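Local structure of predicted protease of the collagenase family (Methanopyrus kandleri, 5D88) at residues Arg23-Cys28 with Gly43-Val48; Leu78-Leu83 with Leu113-Val118; Gly191-Arg196 with Arg229-Val234. The protein is a zinc-binding TIM-barrel protein of the U32 family that probably acts as a peptidase. All blocks are in the same frame, centred on the assembly; numbering follows the deposited sequence.

Contacts 1 and 2 are successive pieces of the barrel wall. Strands 43-47 and 79-83 are neighbours in it, and their meeting joins the two contacts, whose centres lie about 8 Å apart. Val46 O lies 2.8 Å from Leu83 N and Val46 N lies 2.9 Å from Gln81 O, both probably hydrogen bonds, while Trp25 packs on Ser79 and Gln81. Contact 3 is a separate two-stranded antiparallel piece, its centre about 20 Å from that of contact 1 and about 26 Å from that of contact 2, touching neither. An acetate ion binds at contact 3. The zinc site of Cys88 and His209 lies away from all three contacts.

Contact 1 (Arg23-Cys28 with Gly43-Val48); sequences RRWYLC and GIVVPV
Tyr26 O accepts a hydrogen bond from Val45 N at 2.9 Å, the donor standing above the carbonyl plane, and Ile44 CA adds a CA-H...O contact to the same oxygen at 3.1 Å. The ladder runs on parallel, with Tyr26 N bonded to Gly43 O and Cys28 N to Val45 O, joining the first two strands of a TIM barrel in a beta-alpha-beta unit through helix 31-34. On the inner face, Trp25 has CG anti to its carbonyl carbon (chi1 -67°), which swings the indole across the strand and lays its six-membered ring over Gly43 CA, 3.9 Å from the ring centroid, as a CH-pi contact. The ring occupies the space that a beta carbon on Gly43 would need. Ile44 O sits at the ring edge, 3.5 Å from Trp25 CZ3. With an alanine in place of Trp25, Gly43 would probably lose its aromatic cover and Arg187 its cation-pi partner. The outer face carries Tyr26 and Ile44, the latter against helix 63-75. Arg24 NE and NH2 hold Tyr26 OH side-on in the guanidinium plane, NH2 at 2.8 Å. The backbone ladder joins the strands, and the bare Gly43 lets the indole lie against the main chain.

Contact 2 (Leu78-Leu83 with Leu113-Val118); sequences LSVQAL and LEVDGV
Val80 meets Asp116 through both of its backbone polar atoms, at the start of two consecutive parallel strands of the TIM barrel, 79-83 and 117-120, which helix 98-113 connects as a beta-alpha-beta unit. Val80 N donates to Asp116 OD2 at 2.9 Å, the carboxylate using the lone pair that points away from its other oxygen, and Val80 O takes Asp116 N at 2.8 Å. So one aspartate, with its own main chain and its side chain, bonds to both polar backbone atoms of Val80, just before the first bridge, Gln81 with Gly117. Its CG lies anti to the carbonyl carbon (chi1 -59°), a setting that carries OD2 back toward strand 79-83 and also to within 3.4 Å of Ser79 CA. A weak third bond reaches Val80 O from Gly117 N. From there the ladder is regular: Ala82 N binds Gly117 O at 3.0 Å, and Val118 CA points its hydrogen at Ala82 O.

On the outer face, Val80 and Val115 cross at about a right angle with their CG1 methyls 4.0 Å apart, and Val115 CG1 also touches Ala82 CB. Leu109 of helix 98-113 packs on Ala82, Val115 and Val118, while Val70 and Ala73 of helix 63-75 cover Val80, so both flanking helices press on this small apolar patch. Glu114, the first residue after the helix to leave helical angles, with positive phi, leads the chain into Val115.

Gln81 points to the barrel interior, where Arg187 NH2 holds its OE1. Its extended chain passes beside Gly117, where a beta carbon would come tightly against the amide nitrogen; as it stands, Gln81 CG rests 3.9 Å from Gly117 CA.

Contact 3 (Gly191-Arg196 with Arg229-Val234); sequences GAITFR and RERVVV. With ACT (acetate ion), chain C.
Val234 N donates to Ala192 O at 2.9 Å in a nearly straight bond (170° at the hydrogen), and two further backbone bonds flank it. Gly191 N reaches Val234 O at 3.1 Å, and Thr194 N meets Val232 O almost head-on, at a C=O...N angle of 174°. Together they make a short, weakly bonded antiparallel ribbon beyond the end of barrel strand 185-190. Ile193 and Val233 form a non-hydrogen-bonded pair in it, which turns Ile193 N away from the partner strand; there it binds an acetate oxygen, ACT O, at 2.8 Å. The ion, which probably comes from the crystallisation liquor, is also hydrogen-bonded to His141 NE2, Arg204 NH2 and Leu56 N.

Two turns lie at the Thr194-Val232 end of the ribbon. Thr194 OG1 accepts from Arg196 N in an ST turn and is also bonded to Asp165. With OG1 anti to the backbone N (chi1 170°), CG2 takes the place between N and carbonyl carbon and presses on Val232 CG1 at a tight 3.4 Å. Val232 itself is the centre of an inverse gamma turn.

Further out, Ile193 lies among aliphatic groups. Its CD1 meets Arg231 CD at 3.6 Å, and its CG1 lies 4.0 Å from Val233 CG2, the side chains crossing obliquely in both cases. Arg231 CG covers the centre of one face of the Arg229 guanidinium; both arginines form salt bridges to Glu203, Arg231 has a second with Glu226, and Arg229 another with Asp197. The ring of Phe195 meets that of Phe195 of the second subunit.

Three main-chain bonds and the aliphatic packing of Ile193 and Thr194 thus join the segments, while Ile193 N-H, turned away from the partner strand, can serve an anion, here acetate.

Contact 1 (Arg23-Cys28 with Gly43-Val48)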
loop_
_atom_site.group_PDB
_atom_site.type_symbol
_atom_site.label_atom_id
_atom_site.label_comp_id
_atom_site.label_asym_id
_atom_site.label_seq_id
_atom_site.Cartn_x
_atom_site.Cartn_y
_atom_site.Cartn_z
ATOM N N ARG A 23 -17.459 -5.524 -22.327
ATOM C CA ARG A 23 -17.204 -4.125 -22.632
ATOM C C ARG A 23 -15.707 -3.850 -22.577
ATOM O O ARG A 23 -15.012 -4.316 -21.671
ATOM C CB ARG A 23 -17.980 -3.232 -21.668
ATOM C CG ARG A 23 -19.468 -3.387 -21.879
ATOM C CD ARG A 23 -20.285 -2.516 -20.960
ATOM N NE ARG A 23 -20.006 -2.799 -19.557
ATOM C CZ ARG A 23 -20.554 -3.788 -18.855
ATOM N NH1 ARG A 23 -21.433 -4.621 -19.416
ATOM N NH2 ARG A 23 -20.214 -3.941 -17.578
ATOM N N ARG A 24 -15.208 -3.099 -23.557
ATOM C CA ARG A 24 -13.769 -2.954 -23.765
ATOM C C ARG A 24 -13.346 -1.502 -23.603
ATOM O O ARG A 24 -13.858 -0.616 -24.298
ATOM C CB ARG A 24 -13.360 -3.479 -25.138
ATOM C CG ARG A 24 -13.587 -4.975 -25.266
ATOM C CD ARG A 24 -12.996 -5.543 -26.537
ATOM N NE ARG A 24 -11.550 -5.342 -26.657
ATOM C CZ ARG A 24 -10.624 -6.167 -26.174
ATOM N NH1 ARG A 24 -10.969 -7.258 -25.508
ATOM N NH2 ARG A 24 -9.340 -5.902 -26.362
ATOM N N TRP A 25 -12.393 -1.283 -22.709
ATOM C CA TRP A 25 -11.850 0.017 -22.375
ATOM C C TRP A 25 -10.362 0.037 -22.682
ATOM O O TRP A 25 -9.656 -0.948 -22.440
ATOM C CB TRP A 25 -12.078 0.304 -20.899
ATOM C CG TRP A 25 -13.514 0.476 -20.567
ATOM C CD1 TRP A 25 -14.434 -0.505 -20.338
ATOM C CD2 TRP A 25 -14.203 1.712 -20.434
ATOM N NE1 TRP A 25 -15.656 0.055 -20.067
ATOM C CE2 TRP A 25 -15.539 1.418 -20.123
ATOM C CE3 TRP A 25 -13.819 3.044 -20.549
ATOM C CZ2 TRP A 25 -16.487 2.411 -19.913
ATOM C CZ3 TRP A 25 -14.757 4.021 -20.349
ATOM C CH2 TRP A 25 -16.074 3.705 -20.037
ATOM N N TYR A 26 -9.884 1.163 -23.200
ATOM C CA TYR A 26 -8.481 1.327 -23.548
ATOM C C TYR A 26 -7.887 2.529 -22.826
ATOM O O TYR A 26 -8.482 3.608 -22.794
ATOM C CB TYR A 26 -8.309 1.490 -25.058
ATOM C CG TYR A 26 -8.555 0.207 -25.785
ATOM C CD1 TYR A 26 -9.838 -0.206 -26.089
ATOM C CD2 TYR A 26 -7.497 -0.620 -26.124
ATOM C CE1 TYR A 26 -10.060 -1.409 -26.741
ATOM C CE2 TYR A 26 -7.711 -1.808 -26.746
ATOM C CZ TYR A 26 -8.988 -2.201 -27.062
ATOM O OH TYR A 26 -9.161 -3.405 -27.702
ATOM N N LEU A 27 -6.709 2.328 -22.260
ATOM C CA LEU A 27 -5.929 3.423 -21.712
ATOM C C LEU A 27 -5.543 4.388 -22.826
ATOM O O LEU A 27 -5.178 3.973 -23.929
ATOM C CB LEU A 27 -4.668 2.861 -21.035
ATOM C CG LEU A 27 -3.729 3.907 -20.431
ATOM C CD1 LEU A 27 -4.303 4.507 -19.155
ATOM C CD2 LEU A 27 -2.357 3.325 -20.183
ATOM N N CYS A 28 -5.622 5.684 -22.538
ATOM C CA CYS A 28 -5.194 6.695 -23.495
ATOM C C CYS A 28 -4.398 7.752 -22.750
ATOM O O CYS A 28 -4.958 8.468 -21.907
ATOM C CB CYS A 28 -6.397 7.306 -24.215
ATOM S SG CYS A 28 -5.932 8.551 -25.379
ATOM N N GLY A 43 -14.972 2.550 -24.560
ATOM C CA GLY A 43 -14.536 3.759 -23.891
ATOM C C GLY A 43 -13.032 3.811 -23.740
ATOM O O GLY A 43 -12.313 2.858 -24.048
ATOM N N ILE A 44 -12.569 4.966 -23.282
ATOM C CA ILE A 44 -11.168 5.166 -22.954
ATOM C C ILE A 44 -11.046 5.564 -21.490
ATOM O O ILE A 44 -11.980 6.106 -20.879
ATOM C CB ILE A 44 -10.496 6.213 -23.867
ATOM C CG1 ILE A 44 -11.245 7.543 -23.784
ATOM C CG2 ILE A 44 -10.437 5.686 -25.306
ATOM C CD1 ILE A 44 -10.381 8.743 -23.961
ATOM N N VAL A 45 -9.873 5.261 -20.930
ATOM C CA VAL A 45 -9.488 5.603 -19.563
ATOM C C VAL A 45 -8.307 6.548 -19.678
ATOM O O VAL A 45 -7.284 6.185 -20.264
ATOM C CB VAL A 45 -9.116 4.347 -18.754
ATOM C CG1 VAL A 45 -8.619 4.702 -17.363
ATOM C CG2 VAL A 45 -10.298 3.426 -18.679
ATOM N N VAL A 46 -8.445 7.756 -19.141
ATOM C CA VAL A 46 -7.451 8.802 -19.316
ATOM C C VAL A 46 -6.922 9.216 -17.944
ATOM O O VAL A 46 -7.707 9.561 -17.046
ATOM C CB VAL A 46 -8.020 10.008 -20.094
ATOM C CG1 VAL A 46 -9.210 10.603 -19.409
ATOM C CG2 VAL A 46 -6.964 11.062 -20.302
ATOM N N PRO A 47 -5.610 9.172 -17.723
ATOM C CA PRO A 47 -5.050 9.596 -16.431
ATOM C C PRO A 47 -5.256 11.080 -16.218
ATOM O O PRO A 47 -4.897 11.888 -17.083
ATOM C CB PRO A 47 -3.552 9.276 -16.561
ATOM C CG PRO A 47 -3.439 8.404 -17.709
ATOM C CD PRO A 47 -4.553 8.729 -18.640
ATOM N N VAL A 48 -5.775 11.436 -15.046
ATOM C CA VAL A 48 -5.869 12.847 -14.678
ATOM C C VAL A 48 -4.703 13.106 -13.734
ATOM O O VAL A 48 -4.844 13.167 -12.508
ATOM C CB VAL A 48 -7.246 13.233 -14.107
ATOM C CG1 VAL A 48 -8.271 13.258 -15.250
ATOM C CG2 VAL A 48 -7.699 12.294 -12.999
#

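Contact 2 (Leu78-Leu83 with Leu113-Val118)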
loop_
_atom_site.group_PDB
_atom_site.type_symbol
_atom_site.label_atom_id
_atom_site.label_comp_id
_atom_site.label_asym_id
_atom_site.label_seq_id
_atom_site.Cartn_x
_atom_site.Cartn_y
_atom_site.Cartn_z
ATOM N N LEU A 78 -16.937 7.680 -27.880
ATOM C CA LEU A 78 -16.373 6.863 -26.821
ATOM C C LEU A 78 -16.820 7.380 -25.461
ATOM O O LEU A 78 -16.848 8.587 -25.222
ATOM C CB LEU A 78 -14.846 6.880 -26.909
ATOM C CG LEU A 78 -14.256 6.151 -28.120
ATOM C CD1 LEU A 78 -12.824 6.590 -28.409
ATOM C CD2 LEU A 78 -14.303 4.655 -27.884
ATOM N N SER A 79 -17.175 6.458 -24.570
ATOM C CA SER A 79 -17.292 6.809 -23.160
ATOM C C SER A 79 -15.905 7.113 -22.602
ATOM O O SER A 79 -14.884 6.678 -23.143
ATOM C CB SER A 79 -17.956 5.680 -22.366
ATOM O OG SER A 79 -19.260 5.435 -22.856
ATOM N N VAL A 80 -15.872 7.885 -21.519
ATOM C CA VAL A 80 -14.625 8.386 -20.949
ATOM C C VAL A 80 -14.624 8.183 -19.445
ATOM O O VAL A 80 -15.524 8.661 -18.744
ATOM C CB VAL A 80 -14.406 9.875 -21.273
ATOM C CG1 VAL A 80 -13.147 10.392 -20.595
ATOM C CG2 VAL A 80 -14.347 10.079 -22.789
ATOM N N GLN A 81 -13.579 7.544 -18.939
ATOM C CA GLN A 81 -13.356 7.484 -17.507
ATOM C C GLN A 81 -12.018 8.121 -17.165
ATOM O O GLN A 81 -11.027 7.954 -17.880
ATOM C CB GLN A 81 -13.414 6.049 -16.993
ATOM C CG GLN A 81 -14.803 5.447 -17.118
ATOM C CD GLN A 81 -14.888 3.983 -16.728
ATOM O OE1 GLN A 81 -13.882 3.284 -16.610
ATOM N NE2 GLN A 81 -16.112 3.505 -16.548
ATOM N N ALA A 82 -12.029 8.900 -16.093
ATOM C CA ALA A 82 -10.821 9.479 -15.533
ATOM C C ALA A 82 -10.142 8.452 -14.644
ATOM O O ALA A 82 -10.786 7.848 -13.782
ATOM C CB ALA A 82 -11.169 10.722 -14.708
ATOM N N LEU A 83 -8.839 8.281 -14.830
ATOM C CA LEU A 83 -8.017 7.449 -13.959
ATOM C C LEU A 83 -7.379 8.347 -12.909
ATOM O O LEU A 83 -6.518 9.179 -13.222
ATOM C CB LEU A 83 -6.963 6.693 -14.766
ATOM C CG LEU A 83 -6.021 5.753 -14.008
ATOM C CD1 LEU A 83 -6.801 4.579 -13.387
ATOM C CD2 LEU A 83 -4.967 5.238 -14.945
ATOM N N LEU A 113 -14.754 18.415 -17.117
ATOM C CA LEU A 113 -14.402 17.377 -18.088
ATOM C C LEU A 113 -15.627 16.595 -18.538
ATOM O O LEU A 113 -15.679 16.120 -19.683
ATOM C CB LEU A 113 -13.394 16.396 -17.498
ATOM C CG LEU A 113 -11.932 16.734 -17.451
ATOM C CD1 LEU A 113 -11.186 15.481 -16.965
ATOM C CD2 LEU A 113 -11.429 17.156 -18.817
ATOM N N GLU A 114 -16.596 16.428 -17.639
ATOM C CA GLU A 114 -17.810 15.655 -17.892
ATOM C C GLU A 114 -17.489 14.209 -18.254
ATOM O O GLU A 114 -18.009 13.656 -19.228
ATOM C CB GLU A 114 -18.662 16.306 -18.978
ATOM C CG GLU A 114 -19.195 17.667 -18.592
ATOM C CD GLU A 114 -20.022 18.285 -19.687
ATOM O OE1 GLU A 114 -21.070 17.711 -20.037
ATOM O OE2 GLU A 114 -19.612 19.339 -20.206
ATOM N N VAL A 115 -16.635 13.581 -17.439
ATOM C CA VAL A 115 -16.385 12.162 -17.626
ATOM C C VAL A 115 -17.616 11.358 -17.214
ATOM O O VAL A 115 -18.505 11.823 -16.485
ATOM C CB VAL A 115 -15.134 11.683 -16.869
ATOM C CG1 VAL A 115 -13.907 12.464 -17.316
ATOM C CG2 VAL A 115 -15.313 11.764 -15.342
ATOM N N ASP A 116 -17.680 10.136 -17.738
ATOM C CA ASP A 116 -18.748 9.199 -17.423
ATOM C C ASP A 116 -18.488 8.408 -16.150
ATOM O O ASP A 116 -19.443 7.914 -15.531
ATOM C CB ASP A 116 -18.931 8.232 -18.589
ATOM C CG ASP A 116 -19.279 8.952 -19.884
ATOM O OD1 ASP A 116 -20.385 9.524 -19.947
ATOM O OD2 ASP A 116 -18.450 8.956 -20.828
ATOM N N GLY A 117 -17.227 8.256 -15.768
ATOM C CA GLY A 117 -16.873 7.504 -14.585
ATOM C C GLY A 117 -15.469 7.850 -14.147
ATOM O O GLY A 117 -14.731 8.574 -14.829
ATOM N N VAL A 118 -15.103 7.301 -12.992
ATOM C CA VAL A 118 -13.810 7.565 -12.370
ATOM C C VAL A 118 -13.268 6.254 -11.829
ATOM O O VAL A 118 -13.997 5.495 -11.172
ATOM C CB VAL A 118 -13.881 8.616 -11.238
ATOM C CG1 VAL A 118 -12.480 9.075 -10.890
ATOM C CG2 VAL A 118 -14.730 9.808 -11.628
#

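Contact 3 (Gly191-Arg196 with Arg229-Val234)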
loop_
_atom_site.group_PDB
_atom_site.type_symbol
_atom_site.label_atom_id
_atom_site.label_comp_id
_atom_site.label_asym_id
_atom_site.label_seq_id
_atom_site.Cartn_x
_atom_site.Cartn_y
_atom_site.Cartn_z
ATOM N N GLY A 191 -2.110 -6.196 -19.012
ATOM C CA GLY A 191 -0.880 -5.450 -19.063
ATOM C C GLY A 191 -0.591 -4.730 -17.782
ATOM O O GLY A 191 0.188 -3.769 -17.779
ATOM N N ALA A 192 -1.218 -5.157 -16.696
ATOM C CA ALA A 192 -1.112 -4.514 -15.401
ATOM C C ALA A 192 -0.266 -5.361 -14.467
ATOM O O ALA A 192 -0.128 -6.573 -14.641
ATOM C CB ALA A 192 -2.496 -4.298 -14.799
ATOM N N ILE A 193 0.268 -4.713 -13.453
ATOM C CA ILE A 193 1.119 -5.356 -12.459
ATOM C C ILE A 193 0.248 -5.882 -11.328
ATOM O O ILE A 193 -0.702 -5.226 -10.907
ATOM C CB ILE A 193 2.172 -4.363 -11.946
ATOM C CG1 ILE A 193 3.079 -3.922 -13.092
ATOM C CG2 ILE A 193 3.029 -4.973 -10.840
ATOM C CD1 ILE A 193 3.690 -2.612 -12.818
ATOM N N THR A 194 0.545 -7.099 -10.872
ATOM C CA THR A 194 -0.138 -7.677 -9.724
ATOM C C THR A 194 0.500 -7.221 -8.421
ATOM O O THR A 194 1.713 -7.009 -8.333
ATOM C CB THR A 194 -0.133 -9.207 -9.773
ATOM O OG1 THR A 194 -0.606 -9.714 -8.524
ATOM C CG2 THR A 194 1.237 -9.772 -10.019
ATOM N N PHE A 195 -0.342 -7.057 -7.399
ATOM C CA PHE A 195 0.143 -6.748 -6.071
ATOM C C PHE A 195 1.027 -7.852 -5.506
ATOM O O PHE A 195 1.728 -7.613 -4.514
ATOM C CB PHE A 195 -1.064 -6.483 -5.153
ATOM C CG PHE A 195 -0.739 -5.666 -3.974
ATOM C CD1 PHE A 195 -0.757 -4.282 -4.056
ATOM C CD2 PHE A 195 -0.426 -6.269 -2.769
ATOM C CE1 PHE A 195 -0.483 -3.501 -2.961
ATOM C CE2 PHE A 195 -0.117 -5.493 -1.659
ATOM C CZ PHE A 195 -0.146 -4.099 -1.762
ATOM N N ARG A 196 1.037 -9.046 -6.129
ATOM C CA ARG A 196 1.997 -10.078 -5.771
ATOM C C ARG A 196 3.431 -9.672 -6.079
ATOM O O ARG A 196 4.360 -10.293 -5.550
ATOM C CB ARG A 196 1.653 -11.374 -6.501
ATOM C CG ARG A 196 0.394 -12.010 -5.946
ATOM C CD ARG A 196 0.068 -13.310 -6.572
ATOM N NE ARG A 196 -1.207 -13.779 -6.030
ATOM C CZ ARG A 196 -1.837 -14.891 -6.407
ATOM N NH1 ARG A 196 -1.328 -15.680 -7.350
ATOM N NH2 ARG A 196 -2.998 -15.208 -5.839
ATOM N N ARG A 229 13.739 -5.092 -9.447
ATOM C CA ARG A 229 13.228 -6.376 -9.914
ATOM C C ARG A 229 12.632 -6.235 -11.305
ATOM O O ARG A 229 12.472 -5.132 -11.832
ATOM C CB ARG A 229 12.169 -6.948 -8.949
ATOM C CG ARG A 229 10.739 -6.437 -9.159
ATOM C CD ARG A 229 10.618 -4.979 -8.944
ATOM N NE ARG A 229 9.214 -4.535 -8.868
ATOM C CZ ARG A 229 8.814 -3.272 -9.021
ATOM N NH1 ARG A 229 9.686 -2.309 -9.312
ATOM N NH2 ARG A 229 7.541 -2.970 -8.912
ATOM N N GLU A 230 12.286 -7.391 -11.875
ATOM C CA GLU A 230 11.459 -7.490 -13.071
ATOM C C GLU A 230 10.004 -7.454 -12.631
ATOM O O GLU A 230 9.549 -8.340 -11.898
ATOM C CB GLU A 230 11.758 -8.784 -13.840
ATOM C CG GLU A 230 11.015 -8.955 -15.173
ATOM C CD GLU A 230 11.459 -7.957 -16.261
ATOM O OE1 GLU A 230 12.561 -7.373 -16.141
ATOM O OE2 GLU A 230 10.700 -7.760 -17.242
ATOM N N ARG A 231 9.290 -6.410 -13.034
ATOM C CA ARG A 231 7.922 -6.239 -12.573
ATOM C C ARG A 231 7.041 -7.416 -12.985
ATOM O O ARG A 231 7.157 -7.952 -14.087
ATOM C CB ARG A 231 7.359 -4.923 -13.111
ATOM C CG ARG A 231 8.023 -3.698 -12.478
ATOM C CD ARG A 231 7.247 -2.411 -12.724
ATOM N NE ARG A 231 8.003 -1.254 -12.249
ATOM C CZ ARG A 231 9.011 -0.735 -12.926
ATOM N NH1 ARG A 231 9.327 -1.246 -14.106
ATOM N NH2 ARG A 231 9.699 0.278 -12.442
ATOM N N VAL A 232 6.122 -7.806 -12.100
ATOM C CA VAL A 232 5.256 -8.963 -12.360
ATOM C C VAL A 232 4.030 -8.439 -13.098
ATOM O O VAL A 232 2.983 -8.133 -12.493
ATOM C CB VAL A 232 4.901 -9.719 -11.082
ATOM C CG1 VAL A 232 4.121 -11.003 -11.409
ATOM C CG2 VAL A 232 6.201 -10.066 -10.299
ATOM N N VAL A 233 4.153 -8.346 -14.434
ATOM C CA VAL A 233 3.051 -7.920 -15.293
ATOM C C VAL A 233 2.253 -9.151 -15.701
ATOM O O VAL A 233 2.822 -10.202 -16.012
ATOM C CB VAL A 233 3.563 -7.171 -16.546
ATOM C CG1 VAL A 233 2.392 -6.675 -17.367
ATOM C CG2 VAL A 233 4.489 -6.014 -16.177
ATOM N N VAL A 234 0.933 -9.027 -15.718
ATOM C CA VAL A 234 0.057 -10.116 -16.118
ATOM C C VAL A 234 -0.501 -9.787 -17.494
ATOM O O VAL A 234 -1.215 -8.788 -17.659
ATOM C CB VAL A 234 -1.068 -10.352 -15.101
ATOM C CG1 VAL A 234 -1.908 -11.538 -15.519
ATOM C CG2 VAL A 234 -0.481 -10.575 -13.719
HETATM C C ACT C . 0.406 -0.959 -13.231
HETATM O O ACT C . -0.247 -1.980 -12.906
HETATM O OXT ACT C . 0.586 -0.107 -12.331
HETATM C CH3 ACT C . 0.968 -0.787 -14.616
#